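Local coordinates for transferrin (Manduca sexta, PDB 6WB6), which binds a single ferric ion per molecule together with a carbonate anion and transports iron as a secreted insect glycoprotein, at residues Arg89-Pro101 / Leu211-Val223. Sequence-based numbering, arbitrary orientation.
With FE (Fe (III) ion), chain E.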
ATOM      1  N   ARG A  89      12.277  21.802  -3.783  1.00 14.56           N
ATOM      2  CA  ARG A  89      11.030  21.634  -4.503  1.00 14.22           C
ATOM      3  C   ARG A  89       9.974  22.608  -3.993  1.00 21.23           C
ATOM      4  O   ARG A  89       9.233  23.222  -4.777  1.00 15.65           O
ATOM      5  CB  ARG A  89      10.535  20.203  -4.361  1.00 16.38           C
ATOM      6  CG  ARG A  89       9.275  19.941  -5.189  1.00 13.05           C
ATOM      7  CD  ARG A  89       8.978  18.510  -5.135  1.00 18.01           C
ATOM      8  NE  ARG A  89       7.678  18.143  -5.673  1.00 16.77           N
ATOM      9  CZ  ARG A  89       7.338  16.890  -5.930  1.00 19.06           C
ATOM     10  NH1 ARG A  89       8.212  15.922  -5.668  1.00 19.84           N
ATOM     11  NH2 ARG A  89       6.128  16.596  -6.406  1.00 19.74           N
ATOM     12  N   TYR A  90       9.830  22.715  -2.681  1.00 17.35           N
ATOM     13  CA  TYR A  90       8.868  23.688  -2.092  1.00 24.90           C
ATOM     14  C   TYR A  90       9.131  23.877  -0.616  1.00 16.52           C
ATOM     15  O   TYR A  90       9.458  22.976   0.045  1.00 24.86           O
ATOM     16  CB  TYR A  90       7.371  23.429  -2.267  1.00 15.94           C
ATOM     17  CG  TYR A  90       6.829  22.057  -2.000  1.00 18.00           C
ATOM     18  CD1 TYR A  90       6.658  21.618  -0.708  1.00 21.17           C
ATOM     19  CD2 TYR A  90       6.404  21.245  -3.031  1.00 20.08           C
ATOM     20  CE1 TYR A  90       6.117  20.386  -0.440  1.00 17.07           C
ATOM     21  CE2 TYR A  90       5.855  20.013  -2.784  1.00 18.50           C
ATOM     22  CZ  TYR A  90       5.733  19.584  -1.484  1.00 23.23           C
ATOM     23  OH  TYR A  90       5.209  18.401  -1.217  1.00 14.84           O
ATOM     24  N   GLU A  91       8.998  25.106  -0.208  1.00 17.05           N
ATOM     25  CA  GLU A  91       9.153  25.490   1.177  1.00 26.27           C
ATOM     26  C   GLU A  91       7.801  25.491   1.864  1.00 24.46           C
ATOM     27  O   GLU A  91       6.807  25.980   1.311  1.00 18.35           O
ATOM     28  CB  GLU A  91       9.777  26.873   1.280  1.00 24.49           C
ATOM     29  CG  GLU A  91      11.163  26.934   0.669  1.00 24.19           C
ATOM     30  CD  GLU A  91      11.531  28.353   0.356  1.00 31.29           C
ATOM     31  OE1 GLU A  91      11.011  28.867  -0.658  1.00 25.92           O
ATOM     32  OE2 GLU A  91      12.273  28.964   1.156  1.00 27.17           O
ATOM     33  N   ALA A  92       7.790  24.942   3.075  1.00 14.76           N
ATOM     34  CA  ALA A  92       6.597  24.860   3.898  1.00 18.93           C
ATOM     35  C   ALA A  92       6.477  26.152   4.673  1.00 18.54           C
ATOM     36  O   ALA A  92       7.460  26.652   5.216  1.00 16.14           O
ATOM     37  CB  ALA A  92       6.674  23.666   4.863  1.00 17.90           C
ATOM     38  N   VAL A  93       5.272  26.704   4.719  1.00 21.06           N
ATOM     39  CA  VAL A  93       5.069  27.964   5.401  1.00 16.42           C
ATOM     40  C   VAL A  93       3.833  27.858   6.266  1.00 18.57           C
ATOM     41  O   VAL A  93       2.983  26.981   6.083  1.00 14.74           O
ATOM     42  CB  VAL A  93       4.964  29.171   4.420  1.00 10.15           C
ATOM     43  CG1 VAL A  93       6.307  29.375   3.721  1.00 23.46           C
ATOM     44  CG2 VAL A  93       3.882  29.005   3.449  1.00 12.22           C
ATOM     45  N   ILE A  94       3.762  28.780   7.220  1.00 16.87           N
ATOM     46  CA  ILE A  94       2.622  28.993   8.103  1.00 19.54           C
ATOM     47  C   ILE A  94       2.048  30.365   7.752  1.00 17.81           C
ATOM     48  O   ILE A  94       2.776  31.364   7.777  1.00 21.37           O
ATOM     49  CB  ILE A  94       3.037  28.963   9.579  1.00 13.46           C
ATOM     50  CG1 ILE A  94       3.895  27.733   9.916  1.00 16.33           C
ATOM     51  CG2 ILE A  94       1.784  29.010  10.463  1.00 15.83           C
ATOM     52  CD1 ILE A  94       4.479  27.789  11.292  1.00 24.72           C
ATOM     53  N   VAL A  95       0.762  30.429   7.414  1.00 15.93           N
ATOM     54  CA  VAL A  95       0.145  31.677   6.954  1.00 15.68           C
ATOM     55  C   VAL A  95      -1.006  32.031   7.895  1.00 15.83           C
ATOM     56  O   VAL A  95      -1.890  31.206   8.147  1.00 18.50           O
ATOM     57  CB  VAL A  95      -0.327  31.585   5.492  1.00 19.22           C
ATOM     58  CG1 VAL A  95      -0.966  32.915   5.037  1.00 24.24           C
ATOM     59  CG2 VAL A  95       0.854  31.181   4.518  1.00 16.59           C
ATOM     60  N   VAL A  96      -0.995  33.269   8.393  1.00 19.53           N
ATOM     61  CA  VAL A  96      -1.973  33.779   9.345  1.00 20.49           C
ATOM     62  C   VAL A  96      -2.508  35.122   8.850  1.00 22.96           C
ATOM     63  O   VAL A  96      -1.941  35.749   7.955  1.00 19.04           O
ATOM     64  CB  VAL A  96      -1.368  33.947  10.751  1.00 17.19           C
ATOM     65  CG1 VAL A  96      -0.986  32.620  11.318  1.00 15.47           C
ATOM     66  CG2 VAL A  96      -0.152  34.869  10.696  1.00 18.35           C
ATOM     67  N   HIS A  97      -3.617  35.558   9.459  1.00 21.72           N
ATOM     68  CA  HIS A  97      -4.108  36.915   9.258  1.00 21.42           C
ATOM     69  C   HIS A  97      -3.161  37.871   9.953  1.00 20.46           C
ATOM     70  O   HIS A  97      -2.629  37.552  11.015  1.00 27.14           O
ATOM     71  CB  HIS A  97      -5.521  37.077   9.823  1.00 25.35           C
ATOM     72  CG  HIS A  97      -6.564  36.298   9.083  1.00 24.25           C
ATOM     73  ND1 HIS A  97      -6.895  34.999   9.404  1.00 26.28           N
ATOM     74  CD2 HIS A  97      -7.355  36.640   8.039  1.00 29.99           C
ATOM     75  CE1 HIS A  97      -7.839  34.571   8.583  1.00 22.60           C
ATOM     76  NE2 HIS A  97      -8.133  35.547   7.743  1.00 23.30           N
ATOM     77  N   LYS A  98      -2.937  39.043   9.352  1.00 27.81           N
ATOM     78  CA  LYS A  98      -1.931  39.966   9.892  1.00 25.56           C
ATOM     79  C   LYS A  98      -2.223  40.349  11.339  1.00 26.28           C
ATOM     80  O   LYS A  98      -1.292  40.554  12.127  1.00 29.98           O
ATOM     81  CB  LYS A  98      -1.847  41.228   9.031  1.00 28.32           C
ATOM     82  CG  LYS A  98      -3.039  42.151   9.102  1.00 30.29           C
ATOM     83  CD  LYS A  98      -2.644  43.557   8.625  1.00 40.62           C
ATOM     84  CE  LYS A  98      -3.839  44.492   8.492  1.00 48.04           C
ATOM     85  NZ  LYS A  98      -3.423  45.852   8.037  1.00 54.53           N
ATOM     86  N   ASP A  99      -3.496  40.450  11.702  1.00 23.15           N
ATOM     87  CA  ASP A  99      -3.924  40.859  13.032  1.00 29.65           C
ATOM     88  C   ASP A  99      -4.048  39.703  14.025  1.00 26.44           C
ATOM     89  O   ASP A  99      -4.414  39.938  15.179  1.00 23.41           O
ATOM     90  CB  ASP A  99      -5.258  41.601  12.923  1.00 28.39           C
ATOM     91  CG  ASP A  99      -5.135  42.904  12.155  1.00 42.45           C
ATOM     92  OD1 ASP A  99      -4.137  43.631  12.363  1.00 39.28           O
ATOM     93  OD2 ASP A  99      -6.030  43.196  11.334  1.00 55.16           O
ATOM     94  N   LEU A 100      -3.739  38.478  13.638  1.00 25.40           N
ATOM     95  CA  LEU A 100      -3.768  37.397  14.612  1.00 25.38           C
ATOM     96  C   LEU A 100      -2.839  37.722  15.780  1.00 30.52           C
ATOM     97  O   LEU A 100      -1.622  37.867  15.573  1.00 28.81           O
ATOM     98  CB  LEU A 100      -3.356  36.072  13.994  1.00 25.73           C
ATOM     99  CG  LEU A 100      -3.227  34.861  14.945  1.00 27.57           C
ATOM    100  CD1 LEU A 100      -4.569  34.267  15.332  1.00 24.98           C
ATOM    101  CD2 LEU A 100      -2.364  33.771  14.286  1.00 25.78           C
ATOM    102  N   PRO A 101      -3.348  37.801  17.011  1.00 28.13           N
ATOM    103  CA  PRO A 101      -2.462  38.024  18.151  1.00 27.55           C
ATOM    104  C   PRO A 101      -1.613  36.794  18.394  1.00 31.88           C
ATOM    105  O   PRO A 101      -2.097  35.778  18.908  1.00 30.92           O
ATOM    106  CB  PRO A 101      -3.435  38.302  19.299  1.00 35.13           C
ATOM    107  CG  PRO A 101      -4.632  37.546  18.943  1.00 42.50           C
ATOM    108  CD  PRO A 101      -4.715  37.483  17.448  1.00 29.33           C
ATOM    109  N   LEU A 211      -8.350  29.723   5.063  1.00 19.98           N
ATOM    110  CA  LEU A 211      -7.885  30.811   5.923  1.00 18.72           C
ATOM    111  C   LEU A 211      -8.557  32.143   5.563  1.00 21.73           C
ATOM    112  O   LEU A 211      -8.984  32.897   6.451  1.00 21.78           O
ATOM    113  CB  LEU A 211      -6.359  30.912   5.810  1.00 19.30           C
ATOM    114  CG  LEU A 211      -5.635  32.082   6.511  1.00 13.91           C
ATOM    115  CD1 LEU A 211      -5.592  31.866   7.990  1.00 18.71           C
ATOM    116  CD2 LEU A 211      -4.223  32.287   6.001  1.00 15.74           C
ATOM    117  N   ALA A 212      -8.670  32.452   4.276  1.00 19.29           N
ATOM    118  CA  ALA A 212      -9.121  33.783   3.867  1.00 22.34           C
ATOM    119  C   ALA A 212     -10.638  33.892   3.788  1.00 22.26           C
ATOM    120  O   ALA A 212     -11.183  34.989   3.941  1.00 26.00           O
ATOM    121  CB  ALA A 212      -8.519  34.139   2.500  1.00 23.46           C
ATOM    122  N   HIS A 213     -11.320  32.773   3.532  1.00 22.44           N
ATOM    123  CA  HIS A 213     -12.735  32.743   3.233  1.00 21.84           C
ATOM    124  C   HIS A 213     -13.559  31.893   4.188  1.00 22.57           C
ATOM    125  O   HIS A 213     -14.785  32.062   4.222  1.00 22.82           O
ATOM    126  CB  HIS A 213     -12.954  32.209   1.810  1.00 19.74           C
ATOM    127  CG  HIS A 213     -12.170  32.947   0.769  1.00 25.80           C
ATOM    128  ND1 HIS A 213     -11.810  32.379  -0.430  1.00 29.50           N
ATOM    129  CD2 HIS A 213     -11.658  34.203   0.759  1.00 27.26           C
ATOM    130  CE1 HIS A 213     -11.122  33.255  -1.143  1.00 32.79           C
ATOM    131  NE2 HIS A 213     -11.016  34.369  -0.443  1.00 31.21           N
ATOM    132  N   ASN A 214     -12.944  30.972   4.945  1.00 25.31           N
ATOM    133  CA  ASN A 214     -13.686  30.184   5.920  1.00 19.89           C
ATOM    134  C   ASN A 214     -13.193  30.447   7.333  1.00 25.08           C
ATOM    135  O   ASN A 214     -13.284  29.582   8.209  1.00 20.97           O
ATOM    136  CB  ASN A 214     -13.622  28.691   5.612  1.00 25.48           C
ATOM    137  CG  ASN A 214     -14.798  27.933   6.204  1.00 24.62           C
ATOM    138  OD1 ASN A 214     -15.873  28.494   6.361  1.00 24.30           O
ATOM    139  ND2 ASN A 214     -14.600  26.653   6.527  1.00 27.76           N
ATOM    140  N   ASN A 215     -12.675  31.641   7.573  1.00 21.96           N
ATOM    141  CA  ASN A 215     -12.417  32.092   8.936  1.00 16.84           C
ATOM    142  C   ASN A 215     -11.469  31.141   9.671  1.00 18.20           C
ATOM    143  O   ASN A 215     -11.492  31.056  10.890  1.00 16.16           O
ATOM    144  CB  ASN A 215     -13.735  32.243   9.705  1.00 22.88           C
ATOM    145  CG  ASN A 215     -13.630  33.190  10.869  1.00 22.78           C
ATOM    146  OD1 ASN A 215     -12.724  34.023  10.934  1.00 27.18           O
ATOM    147  ND2 ASN A 215     -14.577  33.088  11.799  1.00 34.59           N
ATOM    148  N   GLY A 216     -10.635  30.422   8.928  1.00 22.23           N
ATOM    149  CA  GLY A 216      -9.502  29.750   9.529  1.00 15.62           C
ATOM    150  C   GLY A 216      -8.520  30.746  10.090  1.00 17.89           C
ATOM    151  O   GLY A 216      -8.499  31.904   9.707  1.00 18.57           O
ATOM    152  N   GLU A 217      -7.680  30.284  11.018  1.00 13.57           N
ATOM    153  CA  GLU A 217      -6.759  31.192  11.680  1.00 19.90           C
ATOM    154  C   GLU A 217      -5.298  30.898  11.406  1.00 19.36           C
ATOM    155  O   GLU A 217      -4.448  31.744  11.712  1.00 12.87           O
ATOM    156  CB  GLU A 217      -7.001  31.179  13.193  1.00 23.99           C
ATOM    157  CG  GLU A 217      -8.210  31.992  13.631  1.00 19.52           C
ATOM    158  CD  GLU A 217      -8.746  31.517  14.966  1.00 27.21           C
ATOM    159  OE1 GLU A 217      -8.778  30.275  15.149  1.00 19.55           O
ATOM    160  OE2 GLU A 217      -9.116  32.367  15.822  1.00 23.47           O
ATOM    161  N   VAL A 218      -4.983  29.735  10.850  1.00 17.00           N
ATOM    162  CA  VAL A 218      -3.637  29.417  10.404  1.00 15.64           C
ATOM    163  C   VAL A 218      -3.762  28.458   9.235  1.00 10.49           C
ATOM    164  O   VAL A 218      -4.651  27.612   9.216  1.00 18.70           O
ATOM    165  CB  VAL A 218      -2.798  28.821  11.561  1.00 18.13           C
ATOM    166  CG1 VAL A 218      -3.443  27.548  12.081  1.00 19.20           C
ATOM    167  CG2 VAL A 218      -1.389  28.552  11.106  1.00 20.94           C
ATOM    168  N   ALA A 219      -2.887  28.611   8.246  1.00 15.72           N
ATOM    169  CA  ALA A 219      -2.867  27.755   7.064  1.00 13.05           C
ATOM    170  C   ALA A 219      -1.459  27.211   6.944  1.00 15.73           C
ATOM    171  O   ALA A 219      -0.495  27.958   7.113  1.00 15.25           O
ATOM    172  CB  ALA A 219      -3.247  28.514   5.788  1.00 20.04           C
ATOM    173  N   PHE A 220      -1.344  25.908   6.746  1.00 13.77           N
ATOM    174  CA  PHE A 220      -0.070  25.268   6.458  1.00 16.28           C
ATOM    175  C   PHE A 220      -0.026  24.944   4.965  1.00 16.10           C
ATOM    176  O   PHE A 220      -0.792  24.106   4.483  1.00 18.87           O
ATOM    177  CB  PHE A 220       0.100  24.015   7.317  1.00 16.21           C
ATOM    178  CG  PHE A 220       0.035  24.296   8.804  1.00 17.22           C
ATOM    179  CD1 PHE A 220       1.115  24.845   9.460  1.00 15.70           C
ATOM    180  CD2 PHE A 220      -1.108  24.033   9.529  1.00 20.59           C
ATOM    181  CE1 PHE A 220       1.062  25.102  10.822  1.00 20.58           C
ATOM    182  CE2 PHE A 220      -1.164  24.299  10.902  1.00 18.09           C
ATOM    183  CZ  PHE A 220      -0.078  24.839  11.537  1.00 19.80           C
ATOM    184  N   THR A 221       0.861  25.606   4.234  1.00 17.80           N
ATOM    185  CA  THR A 221       0.916  25.390   2.809  1.00 12.38           C
ATOM    186  C   THR A 221       2.347  25.668   2.336  1.00 17.85           C
ATOM    187  O   THR A 221       3.308  25.571   3.113  1.00 14.66           O
ATOM    188  CB  THR A 221      -0.183  26.240   2.158  1.00 18.37           C
ATOM    189  OG1 THR A 221      -0.193  26.020   0.761  1.00 18.86           O
ATOM    190  CG2 THR A 221       0.012  27.745   2.482  1.00 21.51           C
ATOM    191  N   LYS A 222       2.505  25.964   1.052  1.00 14.15           N
ATOM    192  CA  LYS A 222       3.828  26.231   0.500  1.00 15.49           C
ATOM    193  C   LYS A 222       3.823  27.579  -0.203  1.00 15.24           C
ATOM    194  O   LYS A 222       2.778  28.133  -0.539  1.00 18.54           O
ATOM    195  CB  LYS A 222       4.312  25.135  -0.458  1.00 14.93           C
ATOM    196  CG  LYS A 222       3.536  24.969  -1.738  1.00 16.46           C
ATOM    197  CD  LYS A 222       4.185  23.940  -2.655  1.00 16.39           C
ATOM    198  CE  LYS A 222       3.227  23.508  -3.744  1.00 18.39           C
ATOM    199  NZ  LYS A 222       3.636  22.223  -4.419  1.00 19.62           N
ATOM    200  N   VAL A 223       5.033  28.080  -0.440  1.00 20.74           N
ATOM    201  CA  VAL A 223       5.218  29.471  -0.827  1.00 24.03           C
ATOM    202  C   VAL A 223       4.552  29.744  -2.156  1.00 20.74           C
ATOM    203  O   VAL A 223       3.877  30.759  -2.342  1.00 28.09           O
ATOM    204  CB  VAL A 223       6.719  29.796  -0.895  1.00 18.53           C
ATOM    205  CG1 VAL A 223       6.952  31.146  -1.584  1.00 22.35           C
ATOM    206  CG2 VAL A 223       7.275  29.756   0.480  1.00 20.55           C
TER
HETATM  207 FE    FE E 701       3.035  18.420  -1.047  1.00 13.92          FE
HETATM  208  O   HOH W   1      -5.221  34.215  11.379  1.00 22.89           O
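K222 lies against the ring of Y90 at one end of an antiparallel strand pair. Its CD is 3.2 Å from Y90 CB, and its NZ is 3.2 Å from Y90 CD2, oblique to the ring. With CG between backbone N and carbonyl carbon (chi1 47°), Y90 OH binds the iron(III) ion at 2.2 Å. Thus this strand of the transferrin fold carries an iron ligand at its end. Y204 binds the same iron, and R271 hydrogen-bonds Y90 OH.

V93 and V95 each exchange two backbone hydrogen bonds, with T221 and A219 respectively. V95 and L211 cross at about a right angle, CG1 of V95 meeting L211 CD2. I94 and F220 lie side by side, pointing the same way. I94 CG2 presses V218 CG2 at 3.3 Å, and that V218 methyl lies over one face of the F220 ring, offset toward the rim.

G216 O lies at the H97 ring edge, in plane; L211 O is near that plane, 2.9 Å from H97 CE1. A water joins H97 N and ND1 to E217 O. Without the ring, as with an alanine here, the water would probably lose its ND1 partner and a gap open beside L211 CD1.

Strand 90-97 also pairs with 249-252 and 269-271, strand 218-222 with 112-114. T226 of helix 223-229 touches V93, V95 and T221; helix 121-131 packs on Y90 and A92.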